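Local coordinates for protein catalase-3 (Neurospora crassa, PDB 4AJ9) that breaks down hydrogen peroxide into oxygen and water at a heme, probably protecting the cell from this toxic oxidant, at residues G24-Q29 and D44-Q49; F320-Q325 and L368-P373; Q457-N462 and E672-D677; A463-A468 and A492-V497. One frame throughout, in Å; residues are numbered along the deposited sequence.

Contact 1 (G24-Q29 and D44-Q49); sequences GNIEEQ and DFIFRQ
Ile46, in the first turn of helix 45-55, packs against Ile26, Glu27 and Glu28 of an extended loop that keeps to one side of the helix start. Two residues earlier, Asp44 is the N-cap: its OD1 accepts from Phe47 N at 3.0 Å and also forms a salt bridge with Arg432 of the third subunit. The ring of Phe45 turns one face, near its rim, to CG1 of Ile46. Both segments belong to the long N-terminal arm of the catalase fold, which interlocks with neighbouring subunits in the tetramer. Beta-branched Ile46 suits its place because its two arms divide the work. Ile46 CG2, anti to the backbone N, lies 3.4 Å from Glu27 O and also touches Glu28 CB, while the Ile26 and Ile46 side chains slide past each other in opposite directions, Ile46 CD1 3.9 Å from Ile26 CG2. Cut back to alanine, this position would probably leave a gap beside Ile26 and Glu28 CB. The carboxylate of Glu28 bends away to a salt bridge with Lys50. Gln49 folds back, its NE2 donating to Ile46 O at 3.0 Å on an in-plane lone pair, and the same nitrogen rests 4.0 Å from Ile26 CD1.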
loop_
_atom_site.group_PDB
_atom_site.type_symbol
_atom_site.label_atom_id
_atom_site.label_comp_id
_atom_site.label_asym_id
_atom_site.label_seq_id
_atom_site.Cartn_x
_atom_site.Cartn_y
_atom_site.Cartn_z
ATOM N N GLY C 24 0.556 -21.212 18.248
ATOM C CA GLY C 24 0.385 -21.140 19.678
ATOM C C GLY C 24 -1.091 -21.041 19.980
ATOM O O GLY C 24 -1.775 -20.123 19.517
ATOM N N ASN C 25 -1.586 -22.017 20.732
ATOM C CA ASN C 25 -2.972 -22.012 21.185
ATOM C C ASN C 25 -3.268 -20.874 22.140
ATOM O O ASN C 25 -2.433 -20.517 22.973
ATOM C CB ASN C 25 -3.317 -23.351 21.833
ATOM C CG ASN C 25 -3.247 -24.498 20.853
ATOM O OD1 ASN C 25 -3.130 -24.290 19.641
ATOM N ND2 ASN C 25 -3.344 -25.720 21.363
ATOM N N ILE C 26 -4.464 -20.298 22.015
ATOM C CA ILE C 26 -4.842 -19.143 22.807
ATOM C C ILE C 26 -6.328 -19.141 23.134
ATOM O O ILE C 26 -7.086 -19.989 22.676
ATOM C CB ILE C 26 -4.561 -17.840 22.045
ATOM C CG1 ILE C 26 -5.414 -17.782 20.773
ATOM C CG2 ILE C 26 -3.065 -17.700 21.737
ATOM C CD1 ILE C 26 -5.280 -16.493 19.984
ATOM N N GLU C 27 -6.731 -18.159 23.930
ATOM C CA GLU C 27 -8.125 -17.802 24.062
ATOM C C GLU C 27 -8.179 -16.341 23.628
ATOM O O GLU C 27 -7.202 -15.623 23.781
ATOM C CB GLU C 27 -8.611 -17.980 25.503
ATOM C CG GLU C 27 -7.844 -17.151 26.543
ATOM C CD GLU C 27 -8.476 -17.211 27.924
ATOM O OE1 GLU C 27 -9.702 -16.986 28.036
ATOM O OE2 GLU C 27 -7.748 -17.485 28.904
ATOM N N GLU C 28 -9.293 -15.901 23.066
ATOM C CA GLU C 28 -9.355 -14.521 22.578
ATOM C C GLU C 28 -10.756 -13.936 22.704
ATOM O O GLU C 28 -11.227 -13.226 21.815
ATOM C CB GLU C 28 -8.833 -14.421 21.142
ATOM C CG GLU C 28 -9.198 -15.611 20.265
ATOM C CD GLU C 28 -10.674 -15.635 19.892
ATOM O OE1 GLU C 28 -11.474 -16.207 20.666
ATOM O OE2 GLU C 28 -11.033 -15.108 18.810
ATOM N N GLN C 29 -11.403 -14.227 23.832
ATOM C CA GLN C 29 -12.710 -13.660 24.156
ATOM C C GLN C 29 -12.633 -12.615 25.278
ATOM O O GLN C 29 -13.634 -11.963 25.581
ATOM C CB GLN C 29 -13.693 -14.773 24.542
ATOM C CG GLN C 29 -14.076 -15.638 23.347
ATOM C CD GLN C 29 -14.738 -14.819 22.259
ATOM O OE1 GLN C 29 -15.710 -14.097 22.510
ATOM N NE2 GLN C 29 -14.203 -14.904 21.049
ATOM N N ASP C 44 -1.152 -7.091 25.638
ATOM C CA ASP C 44 -2.078 -8.087 25.137
ATOM C C ASP C 44 -1.831 -8.305 23.637
ATOM O O ASP C 44 -2.507 -7.713 22.784
ATOM C CB ASP C 44 -3.530 -7.692 25.399
ATOM C CG ASP C 44 -4.479 -8.828 25.120
ATOM O OD1 ASP C 44 -4.011 -9.846 24.564
ATOM O OD2 ASP C 44 -5.675 -8.710 25.442
ATOM N N PHE C 45 -0.859 -9.159 23.333
ATOM C CA PHE C 45 -0.495 -9.455 21.951
ATOM C C PHE C 45 -1.636 -10.173 21.227
ATOM O O PHE C 45 -1.828 -9.994 20.021
ATOM C CB PHE C 45 0.779 -10.303 21.916
ATOM C CG PHE C 45 0.598 -11.711 22.426
ATOM C CD1 PHE C 45 0.608 -11.978 23.793
ATOM C CD2 PHE C 45 0.459 -12.774 21.536
ATOM C CE1 PHE C 45 0.462 -13.277 24.257
ATOM C CE2 PHE C 45 0.310 -14.078 21.995
ATOM C CZ PHE C 45 0.311 -14.329 23.354
ATOM N N ILE C 46 -2.396 -10.971 21.978
ATOM C CA ILE C 46 -3.551 -11.712 21.452
ATOM C C ILE C 46 -4.623 -10.761 20.927
ATOM O O ILE C 46 -5.073 -10.891 19.796
ATOM C CB ILE C 46 -4.160 -12.634 22.537
ATOM C CG1 ILE C 46 -3.193 -13.775 22.876
ATOM C CG2 ILE C 46 -5.534 -13.191 22.111
ATOM C CD1 ILE C 46 -3.660 -14.607 24.057
ATOM N N PHE C 47 -5.040 -9.807 21.754
ATOM C CA PHE C 47 -5.965 -8.781 21.285
ATOM C C PHE C 47 -5.483 -8.073 20.001
ATOM O O PHE C 47 -6.212 -7.981 19.011
ATOM C CB PHE C 47 -6.203 -7.723 22.363
ATOM C CG PHE C 47 -6.948 -6.529 21.850
ATOM C CD1 PHE C 47 -8.323 -6.581 21.683
ATOM C CD2 PHE C 47 -6.274 -5.371 21.514
ATOM C CE1 PHE C 47 -9.011 -5.496 21.176
ATOM C CE2 PHE C 47 -6.954 -4.286 21.026
ATOM C CZ PHE C 47 -8.325 -4.348 20.856
ATOM N N ARG C 48 -4.270 -7.538 20.030
ATOM C CA ARG C 48 -3.809 -6.726 18.906
ATOM C C ARG C 48 -3.664 -7.515 17.613
ATOM O O ARG C 48 -4.053 -7.026 16.566
ATOM C CB ARG C 48 -2.538 -5.925 19.236
ATOM C CG ARG C 48 -2.828 -4.637 20.021
ATOM C CD ARG C 48 -1.563 -3.831 20.344
ATOM N NE ARG C 48 -0.675 -4.570 21.233
ATOM C CZ ARG C 48 0.324 -5.342 20.823
ATOM N NH1 ARG C 48 0.592 -5.461 19.529
ATOM N NH2 ARG C 48 1.049 -5.999 21.710
ATOM N N GLN C 49 -3.136 -8.738 17.675
ATOM C CA GLN C 49 -3.016 -9.534 16.442
ATOM C C GLN C 49 -4.389 -9.897 15.843
ATOM O O GLN C 49 -4.558 -9.946 14.619
ATOM C CB GLN C 49 -2.127 -10.783 16.635
ATOM C CG GLN C 49 -2.613 -11.800 17.679
ATOM C CD GLN C 49 -3.552 -12.874 17.123
ATOM O OE1 GLN C 49 -3.301 -13.452 16.072
ATOM N NE2 GLN C 49 -4.645 -13.144 17.849
#

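Contact 2 (F320-Q325 and L368-P373); sequences FAETEQ and LPINRP
Ile370 lodges against the carbonyl edge of helix 319-324, where the catalase heme domain brings this short helix against the loop after helix 343-360. Packing here is tight, and a branched isoleucine sets both arms against carbonyls at once: Ile370 CG2 3.5 Å from Ala321 O, Ile370 CG1 3.6 Å from Glu322 O. With CG1 anti to the backbone N (chi1 -168°), CD1 extends to the CB of Glu322, whose carboxylate goes on to His72 and Arg3. Asn371 is anchored beyond the contact by Ser327 and Arg125. The other side is looser. Gln325 and Leu368 cross at about a right angle, Leu368 CD1 4.0 Å from Gln325 OE1. Gln325 NE2 donates back to Ala321 O at 3.3 Å, nearly straight, and also to Gln387 O of the second subunit. Replacing Gln325 by an alanine would probably cost both carbonyls this donor and leave Leu368 CD1 poorly covered. Beside Gln325 and Leu368 a water donates to Ala321 O at 2.7 Å and accepts from Ile370 N at 3.0 Å.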
loop_
_atom_site.group_PDB
_atom_site.type_symbol
_atom_site.label_atom_id
_atom_site.label_comp_id
_atom_site.label_asym_id
_atom_site.label_seq_id
_atom_site.Cartn_x
_atom_site.Cartn_y
_atom_site.Cartn_z
ATOM N N PHE C 320 -14.274 -14.127 -0.652
ATOM C CA PHE C 320 -13.225 -13.113 -0.727
ATOM C C PHE C 320 -11.964 -13.651 -1.400
ATOM O O PHE C 320 -11.406 -13.007 -2.294
ATOM C CB PHE C 320 -12.861 -12.541 0.653
ATOM C CG PHE C 320 -11.672 -11.595 0.612
ATOM C CD1 PHE C 320 -10.382 -12.089 0.694
ATOM C CD2 PHE C 320 -11.853 -10.224 0.468
ATOM C CE1 PHE C 320 -9.289 -11.241 0.647
ATOM C CE2 PHE C 320 -10.756 -9.367 0.424
ATOM C CZ PHE C 320 -9.475 -9.887 0.513
ATOM N N ALA C 321 -11.502 -14.815 -0.954
ATOM C CA ALA C 321 -10.246 -15.380 -1.458
ATOM C C ALA C 321 -10.333 -15.668 -2.948
ATOM O O ALA C 321 -9.349 -15.548 -3.676
ATOM C CB ALA C 321 -9.898 -16.661 -0.705
ATOM N N GLU C 322 -11.522 -16.062 -3.382
ATOM C CA GLU C 322 -11.747 -16.490 -4.757
ATOM C C GLU C 322 -12.374 -15.401 -5.624
ATOM O O GLU C 322 -11.688 -14.786 -6.453
ATOM C CB GLU C 322 -12.579 -17.782 -4.771
ATOM C CG GLU C 322 -11.868 -18.922 -4.072
ATOM C CD GLU C 322 -12.706 -20.187 -3.948
ATOM O OE1 GLU C 322 -13.081 -20.768 -4.991
ATOM O OE2 GLU C 322 -12.975 -20.601 -2.799
ATOM N N THR C 323 -13.668 -15.151 -5.420
ATOM C CA THR C 323 -14.399 -14.187 -6.233
ATOM C C THR C 323 -13.864 -12.750 -6.113
ATOM O O THR C 323 -13.613 -12.096 -7.127
ATOM C CB THR C 323 -15.904 -14.208 -5.913
ATOM O OG1 THR C 323 -16.416 -15.543 -6.086
ATOM C CG2 THR C 323 -16.658 -13.251 -6.841
ATOM N N GLU C 324 -13.704 -12.247 -4.892
ATOM C CA GLU C 324 -13.262 -10.857 -4.735
ATOM C C GLU C 324 -11.828 -10.631 -5.230
ATOM O O GLU C 324 -11.541 -9.622 -5.881
ATOM C CB GLU C 324 -13.388 -10.383 -3.280
ATOM C CG GLU C 324 -13.137 -8.880 -3.109
ATOM C CD GLU C 324 -14.221 -8.021 -3.757
ATOM O OE1 GLU C 324 -15.320 -8.560 -4.022
ATOM O OE2 GLU C 324 -13.982 -6.808 -3.986
ATOM N N GLN C 325 -10.935 -11.572 -4.924
ATOM C CA GLN C 325 -9.528 -11.426 -5.264
ATOM C C GLN C 325 -9.171 -11.746 -6.720
ATOM O O GLN C 325 -8.147 -11.296 -7.200
ATOM C CB GLN C 325 -8.634 -12.248 -4.326
ATOM C CG GLN C 325 -8.510 -11.666 -2.921
ATOM C CD GLN C 325 -7.340 -12.248 -2.124
ATOM O OE1 GLN C 325 -6.551 -11.508 -1.532
ATOM N NE2 GLN C 325 -7.242 -13.569 -2.085
ATOM N N LEU C 368 -1.613 -15.322 -6.093
ATOM C CA LEU C 368 -2.766 -15.711 -5.289
ATOM C C LEU C 368 -3.357 -16.999 -5.858
ATOM O O LEU C 368 -3.394 -17.183 -7.070
ATOM C CB LEU C 368 -3.820 -14.607 -5.280
ATOM C CG LEU C 368 -3.357 -13.303 -4.625
ATOM C CD1 LEU C 368 -4.394 -12.204 -4.821
ATOM C CD2 LEU C 368 -3.079 -13.531 -3.141
ATOM N N PRO C 369 -3.816 -17.899 -4.985
ATOM C CA PRO C 369 -4.308 -19.190 -5.487
ATOM C C PRO C 369 -5.285 -19.055 -6.658
ATOM O O PRO C 369 -5.157 -19.786 -7.644
ATOM C CB PRO C 369 -4.993 -19.793 -4.262
ATOM C CG PRO C 369 -4.195 -19.220 -3.096
ATOM C CD PRO C 369 -3.911 -17.794 -3.518
ATOM N N ILE C 370 -6.237 -18.134 -6.565
ATOM C CA ILE C 370 -7.266 -18.022 -7.612
ATOM C C ILE C 370 -6.714 -17.452 -8.927
ATOM O O ILE C 370 -7.282 -17.685 -9.994
ATOM C CB ILE C 370 -8.501 -17.197 -7.132
ATOM C CG1 ILE C 370 -9.677 -17.334 -8.113
ATOM C CG2 ILE C 370 -8.134 -15.740 -6.917
ATOM C CD1 ILE C 370 -10.373 -18.705 -8.074
ATOM N N ASN C 371 -5.600 -16.719 -8.849
ATOM C CA ASN C 371 -4.948 -16.174 -10.043
ATOM C C ASN C 371 -3.870 -17.073 -10.659
ATOM O O ASN C 371 -3.512 -16.905 -11.821
ATOM C CB ASN C 371 -4.357 -14.797 -9.745
ATOM C CG ASN C 371 -5.416 -13.725 -9.661
ATOM O OD1 ASN C 371 -6.405 -13.761 -10.394
ATOM N ND2 ASN C 371 -5.221 -12.768 -8.761
ATOM N N ARG C 372 -3.336 -18.016 -9.885
ATOM C CA ARG C 372 -2.277 -18.877 -10.414
ATOM C C ARG C 372 -2.727 -19.659 -11.641
ATOM O O ARG C 372 -3.849 -20.165 -11.686
ATOM C CB ARG C 372 -1.797 -19.873 -9.353
ATOM C CG ARG C 372 -1.077 -19.259 -8.182
ATOM C CD ARG C 372 -0.543 -20.355 -7.285
ATOM N NE ARG C 372 0.371 -21.219 -8.026
ATOM C CZ ARG C 372 1.150 -22.135 -7.465
ATOM N NH1 ARG C 372 1.126 -22.306 -6.150
ATOM N NH2 ARG C 372 1.954 -22.877 -8.214
ATOM N N PRO C 373 -1.842 -19.773 -12.641
ATOM C CA PRO C 373 -2.102 -20.673 -13.768
ATOM C C PRO C 373 -1.891 -22.102 -13.311
ATOM O O PRO C 373 -1.301 -22.287 -12.248
ATOM C CB PRO C 373 -1.008 -20.295 -14.773
ATOM C CG PRO C 373 0.132 -19.856 -13.909
ATOM C CD PRO C 373 -0.529 -19.116 -12.749
HETATM O O HOH W 1 -7.087 -16.962 -3.918
#

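Contact 3 (Q457-N462 and E672-D677); sequences QQFVIN and ERFAVD
Gln458 and Asp677 are joined by two hydrogen bonds: Asp677 N donates to Gln458 OE1 at 2.7 Å, and Gln458 NE2 donates to Asp677 OD2 at 3.0 Å. They fasten the tail after helix 654-667, at the end of the flavodoxin-like C-terminal part of large catalases, to helix 454-468. The amide and carboxylate planes stand 88° apart, and NE2 comes in from above the carboxylate. A glutamine suits this place because one amide can serve both a backbone N-H and an acid; Gln458 NE2 also donates to Asn462 OD1 at 2.9 Å. Bent at chi2 (66°), the chain brings the amide round to the tail. Asp677 is held further by salt bridges to Arg494 and Arg465, which probably favour its charged form. Farther out, a water donates to Ala675 O and accepts weakly from Asn462 ND2. Beyond lies a T-shaped aromatic pair, centroids 5.2 Å apart: the edge of Phe459 points at a face of Phe674, with Phe459 CZ over the ring centre and Phe459 CE1 3.8 Å from Phe674 CD2.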
loop_
_atom_site.group_PDB
_atom_site.type_symbol
_atom_site.label_atom_id
_atom_site.label_comp_id
_atom_site.label_asym_id
_atom_site.label_seq_id
_atom_site.Cartn_x
_atom_site.Cartn_y
_atom_site.Cartn_z
ATOM N N GLN C 457 -39.851 -3.247 -27.739
ATOM C CA GLN C 457 -39.528 -1.870 -28.119
ATOM C C GLN C 457 -40.137 -0.906 -27.111
ATOM O O GLN C 457 -39.548 0.127 -26.773
ATOM C CB GLN C 457 -40.058 -1.559 -29.523
ATOM C CG GLN C 457 -39.346 -2.293 -30.651
ATOM C CD GLN C 457 -39.920 -1.933 -32.016
ATOM O OE1 GLN C 457 -41.084 -1.560 -32.118
ATOM N NE2 GLN C 457 -39.100 -2.025 -33.065
ATOM N N GLN C 458 -41.321 -1.247 -26.620
ATOM C CA GLN C 458 -41.988 -0.379 -25.659
ATOM C C GLN C 458 -41.191 -0.324 -24.352
ATOM O O GLN C 458 -41.100 0.726 -23.728
ATOM C CB GLN C 458 -43.432 -0.831 -25.405
ATOM C CG GLN C 458 -44.242 0.153 -24.555
ATOM C CD GLN C 458 -44.484 1.475 -25.246
ATOM O OE1 GLN C 458 -45.189 1.544 -26.256
ATOM N NE2 GLN C 458 -43.919 2.541 -24.696
ATOM N N PHE C 459 -40.606 -1.453 -23.951
ATOM C CA PHE C 459 -39.797 -1.498 -22.733
ATOM C C PHE C 459 -38.604 -0.554 -22.841
ATOM O O PHE C 459 -38.280 0.166 -21.894
ATOM C CB PHE C 459 -39.317 -2.918 -22.439
ATOM C CG PHE C 459 -40.394 -3.836 -21.930
ATOM C CD1 PHE C 459 -41.468 -3.338 -21.226
ATOM C CD2 PHE C 459 -40.317 -5.202 -22.147
ATOM C CE1 PHE C 459 -42.447 -4.186 -20.746
ATOM C CE2 PHE C 459 -41.294 -6.049 -21.676
ATOM C CZ PHE C 459 -42.357 -5.536 -20.971
ATOM N N VAL C 460 -37.944 -0.574 -23.998
ATOM C CA VAL C 460 -36.824 0.329 -24.259
ATOM C C VAL C 460 -37.266 1.786 -24.138
ATOM O O VAL C 460 -36.638 2.587 -23.435
ATOM C CB VAL C 460 -36.215 0.089 -25.659
ATOM C CG1 VAL C 460 -35.263 1.219 -26.036
ATOM C CG2 VAL C 460 -35.521 -1.298 -25.744
ATOM N N ILE C 461 -38.360 2.135 -24.806
ATOM C CA ILE C 461 -38.860 3.506 -24.767
ATOM C C ILE C 461 -39.236 3.935 -23.343
ATOM O O ILE C 461 -38.937 5.049 -22.912
ATOM C CB ILE C 461 -40.079 3.665 -25.706
ATOM C CG1 ILE C 461 -39.604 3.881 -27.143
ATOM C CG2 ILE C 461 -40.957 4.834 -25.265
ATOM C CD1 ILE C 461 -40.658 3.574 -28.183
ATOM N N ASN C 462 -39.916 3.044 -22.630
ATOM C CA ASN C 462 -40.335 3.312 -21.262
ATOM C C ASN C 462 -39.160 3.442 -20.296
ATOM O O ASN C 462 -39.229 4.195 -19.332
ATOM C CB ASN C 462 -41.319 2.245 -20.775
ATOM C CG ASN C 462 -42.693 2.398 -21.405
ATOM O OD1 ASN C 462 -42.973 3.399 -22.073
ATOM N ND2 ASN C 462 -43.555 1.424 -21.183
ATOM N N GLU C 672 -48.820 -9.448 -23.078
ATOM C CA GLU C 672 -50.112 -8.856 -23.407
ATOM C C GLU C 672 -50.578 -7.941 -22.289
ATOM O O GLU C 672 -51.522 -7.176 -22.465
ATOM C CB GLU C 672 -51.168 -9.924 -23.702
ATOM C CG GLU C 672 -50.988 -11.208 -22.932
ATOM C CD GLU C 672 -49.974 -12.128 -23.582
ATOM O OE1 GLU C 672 -50.192 -12.531 -24.744
ATOM O OE2 GLU C 672 -48.964 -12.449 -22.930
ATOM N N ARG C 673 -49.901 -8.013 -21.145
ATOM C CA ARG C 673 -50.307 -7.255 -19.959
ATOM C C ARG C 673 -49.687 -5.867 -19.897
ATOM O O ARG C 673 -49.871 -5.135 -18.918
ATOM C CB ARG C 673 -49.954 -8.028 -18.690
ATOM C CG ARG C 673 -50.601 -9.397 -18.626
ATOM C CD ARG C 673 -50.340 -10.086 -17.300
ATOM N NE ARG C 673 -50.632 -11.508 -17.419
ATOM C CZ ARG C 673 -50.139 -12.452 -16.627
ATOM N NH1 ARG C 673 -49.329 -12.134 -15.626
ATOM N NH2 ARG C 673 -50.466 -13.719 -16.839
ATOM N N PHE C 674 -48.956 -5.502 -20.945
ATOM C CA PHE C 674 -48.271 -4.218 -20.983
ATOM C C PHE C 674 -48.760 -3.322 -22.107
ATOM O O PHE C 674 -48.679 -3.686 -23.279
ATOM C CB PHE C 674 -46.764 -4.439 -21.091
ATOM C CG PHE C 674 -46.214 -5.239 -19.958
ATOM C CD1 PHE C 674 -46.222 -6.621 -20.008
ATOM C CD2 PHE C 674 -45.746 -4.612 -18.811
ATOM C CE1 PHE C 674 -45.738 -7.369 -18.954
ATOM C CE2 PHE C 674 -45.265 -5.362 -17.752
ATOM C CZ PHE C 674 -45.261 -6.736 -17.827
ATOM N N ALA C 675 -49.267 -2.152 -21.732
ATOM C CA ALA C 675 -49.778 -1.176 -22.690
ATOM C C ALA C 675 -48.682 -0.646 -23.617
ATOM O O ALA C 675 -47.594 -0.286 -23.169
ATOM C CB ALA C 675 -50.436 -0.011 -21.948
ATOM N N VAL C 676 -48.986 -0.589 -24.908
ATOM C CA VAL C 676 -48.101 0.022 -25.893
ATOM C C VAL C 676 -48.667 1.383 -26.282
ATOM O O VAL C 676 -49.879 1.579 -26.232
ATOM C CB VAL C 676 -47.961 -0.852 -27.151
ATOM C CG1 VAL C 676 -47.196 -0.107 -28.228
ATOM C CG2 VAL C 676 -47.262 -2.151 -26.813
ATOM N N ASP C 677 -47.793 2.323 -26.644
ATOM C CA ASP C 677 -48.221 3.673 -26.987
ATOM C C ASP C 677 -49.298 3.608 -28.059
ATOM O O ASP C 677 -49.137 2.906 -29.051
ATOM C CB ASP C 677 -47.038 4.504 -27.480
ATOM C CG ASP C 677 -46.058 4.816 -26.378
ATOM O OD1 ASP C 677 -46.519 5.140 -25.263
ATOM O OD2 ASP C 677 -44.830 4.716 -26.615
HETATM O O HOH W 2 -46.005 -0.065 -21.147
#

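Contact 4 (A463-A468 and A492-V497); sequences AIRFEA and AKRVAV
Arg465 reaches across to Arg494 with its guanidinium edge-on, so that NE and NH2 both grip the backbone oxygen Arg494 O. The bonds to Arg494 O measure 2.9 Å from Arg465 NE and 2.8 Å from Arg465 NH2. The carbonyl O lies in the guanidinium plane, yet both nitrogens approach it from the same face of the carbonyl plane, and neither bond is straight. Arg465 needs its full length: extended from CG to NE, it reaches across the facing helix, Arg465 CG 4.0 Å from Val495 CA. Helices 454-468 and 489-499, both in the C-terminal helical part of the catalase core, cross at -42° with their local axes 9.1 Å apart. Beside the arginine, Ile464 and Val495 meet at about a right angle, Ile464 CG2 lying 3.7 Å from Val495 CG2. These beta-branched side chains fill the space between the helices, covered by Leu481 and Leu484 of helix 474-487. Arg494, bent at chi3 (77°), carries its guanidinium to Asp490 and to Asp677, the acid that also takes Arg465 NH2.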
loop_
_atom_site.group_PDB
_atom_site.type_symbol
_atom_site.label_atom_id
_atom_site.label_comp_id
_atom_site.label_asym_id
_atom_site.label_seq_id
_atom_site.Cartn_x
_atom_site.Cartn_y
_atom_site.Cartn_z
ATOM N N ALA C 463 -38.094 2.692 -20.548
ATOM C CA ALA C 463 -36.889 2.815 -19.739
ATOM C C ALA C 463 -36.250 4.181 -19.994
ATOM O O ALA C 463 -35.829 4.878 -19.066
ATOM C CB ALA C 463 -35.916 1.679 -20.050
ATOM N N ILE C 464 -36.189 4.577 -21.262
ATOM C CA ILE C 464 -35.647 5.891 -21.603
ATOM C C ILE C 464 -36.506 6.998 -21.006
ATOM O O ILE C 464 -35.982 7.978 -20.468
ATOM C CB ILE C 464 -35.519 6.087 -23.125
ATOM C CG1 ILE C 464 -34.566 5.035 -23.718
ATOM C CG2 ILE C 464 -35.037 7.506 -23.438
ATOM C CD1 ILE C 464 -34.507 5.034 -25.274
ATOM N N ARG C 465 -37.828 6.841 -21.094
ATOM C CA ARG C 465 -38.744 7.792 -20.452
ATOM C C ARG C 465 -38.476 7.891 -18.950
ATOM O O ARG C 465 -38.401 8.984 -18.388
ATOM C CB ARG C 465 -40.210 7.371 -20.659
ATOM C CG ARG C 465 -40.750 7.576 -22.067
ATOM C CD ARG C 465 -42.132 6.898 -22.217
ATOM N NE ARG C 465 -42.853 7.331 -23.413
ATOM C CZ ARG C 465 -43.955 6.748 -23.884
ATOM N NH1 ARG C 465 -44.464 5.675 -23.284
ATOM N NH2 ARG C 465 -44.544 7.233 -24.971
ATOM N N PHE C 466 -38.360 6.744 -18.291
ATOM C CA PHE C 466 -38.135 6.744 -16.844
ATOM C C PHE C 466 -36.839 7.502 -16.524
ATOM O O PHE C 466 -36.844 8.470 -15.759
ATOM C CB PHE C 466 -38.092 5.305 -16.307
ATOM C CG PHE C 466 -37.613 5.195 -14.879
ATOM C CD1 PHE C 466 -36.260 5.080 -14.599
ATOM C CD2 PHE C 466 -38.520 5.190 -13.820
ATOM C CE1 PHE C 466 -35.803 4.976 -13.286
ATOM C CE2 PHE C 466 -38.075 5.085 -12.498
ATOM C CZ PHE C 466 -36.712 4.974 -12.231
ATOM N N GLU C 467 -35.741 7.066 -17.142
ATOM C CA GLU C 467 -34.411 7.638 -16.907
ATOM C C GLU C 467 -34.297 9.121 -17.234
ATOM O O GLU C 467 -33.811 9.906 -16.424
ATOM C CB GLU C 467 -33.348 6.857 -17.691
ATOM C CG GLU C 467 -33.256 5.388 -17.282
ATOM C CD GLU C 467 -31.883 4.997 -16.774
ATOM O OE1 GLU C 467 -30.917 5.760 -16.999
ATOM O OE2 GLU C 467 -31.769 3.917 -16.151
ATOM N N ALA C 468 -34.725 9.500 -18.433
ATOM C CA ALA C 468 -34.565 10.868 -18.894
ATOM C C ALA C 468 -35.392 11.864 -18.071
ATOM O O ALA C 468 -35.020 13.030 -17.931
ATOM C CB ALA C 468 -34.916 10.965 -20.380
ATOM N N ALA C 492 -38.089 9.111 -30.682
ATOM C CA ALA C 492 -37.940 10.434 -30.090
ATOM C C ALA C 492 -39.305 11.043 -29.755
ATOM O O ALA C 492 -39.471 11.654 -28.701
ATOM C CB ALA C 492 -37.139 11.352 -31.014
ATOM N N LYS C 493 -40.277 10.871 -30.648
ATOM C CA LYS C 493 -41.649 11.329 -30.393
ATOM C C LYS C 493 -42.212 10.703 -29.115
ATOM O O LYS C 493 -42.711 11.401 -28.213
ATOM C CB LYS C 493 -42.559 11.032 -31.600
ATOM C CG LYS C 493 -42.377 12.022 -32.764
ATOM C CD LYS C 493 -42.960 11.486 -34.072
ATOM C CE LYS C 493 -44.472 11.373 -34.025
ATOM N NZ LYS C 493 -45.127 12.713 -34.001
ATOM N N ARG C 494 -42.096 9.386 -29.017
ATOM C CA ARG C 494 -42.665 8.677 -27.883
ATOM C C ARG C 494 -41.973 9.043 -26.565
ATOM O O ARG C 494 -42.634 9.218 -25.543
ATOM C CB ARG C 494 -42.677 7.170 -28.160
ATOM C CG ARG C 494 -43.711 6.807 -29.221
ATOM C CD ARG C 494 -43.391 5.513 -29.939
ATOM N NE ARG C 494 -43.707 4.337 -29.138
ATOM C CZ ARG C 494 -43.543 3.088 -29.564
ATOM N NH1 ARG C 494 -43.066 2.850 -30.787
ATOM N NH2 ARG C 494 -43.853 2.074 -28.778
ATOM N N VAL C 495 -40.651 9.200 -26.600
ATOM C CA VAL C 495 -39.909 9.658 -25.426
ATOM C C VAL C 495 -40.255 11.111 -25.096
ATOM O O VAL C 495 -40.505 11.451 -23.943
ATOM C CB VAL C 495 -38.378 9.517 -25.620
ATOM C CG1 VAL C 495 -37.620 10.281 -24.533
ATOM C CG2 VAL C 495 -37.973 8.035 -25.655
ATOM N N ALA C 496 -40.275 11.961 -26.118
ATOM C CA ALA C 496 -40.598 13.374 -25.934
ATOM C C ALA C 496 -41.897 13.557 -25.152
ATOM O O ALA C 496 -42.012 14.469 -24.341
ATOM C CB ALA C 496 -40.688 14.089 -27.287
ATOM N N VAL C 497 -42.874 12.691 -25.395
ATOM C CA VAL C 497 -44.152 12.806 -24.696
ATOM C C VAL C 497 -43.944 12.842 -23.190
ATOM O O VAL C 497 -44.463 13.720 -22.503
ATOM C CB VAL C 497 -45.099 11.649 -25.032
ATOM C CG1 VAL C 497 -46.302 11.665 -24.080
ATOM C CG2 VAL C 497 -45.560 11.747 -26.478
#

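Contacts 3 and 4 share helix 454-468, their centres 12 Å apart. Asp677 of contact 3 bridges to both arginines of contact 4, Asp677 OD2 to Arg494 NE at 2.8 Å and Asp677 OD1 to Arg465 NH2 at 2.9 Å, tying helix 454-468 to helix 489-499. Contacts 1 and 2 lie on the other side of the chain's centre, 28 Å apart between centres, and both touch the second subunit. Contact 2 comes nearest a heme, its Asn371 side chain about 8 Å away and about 11 Å from that of Tyr352, probably the axial iron ligand; in contact 1 the Glu28 side chain is about 12 Å from a heme. Contacts 3 and 4 lie away from the catalytic residues.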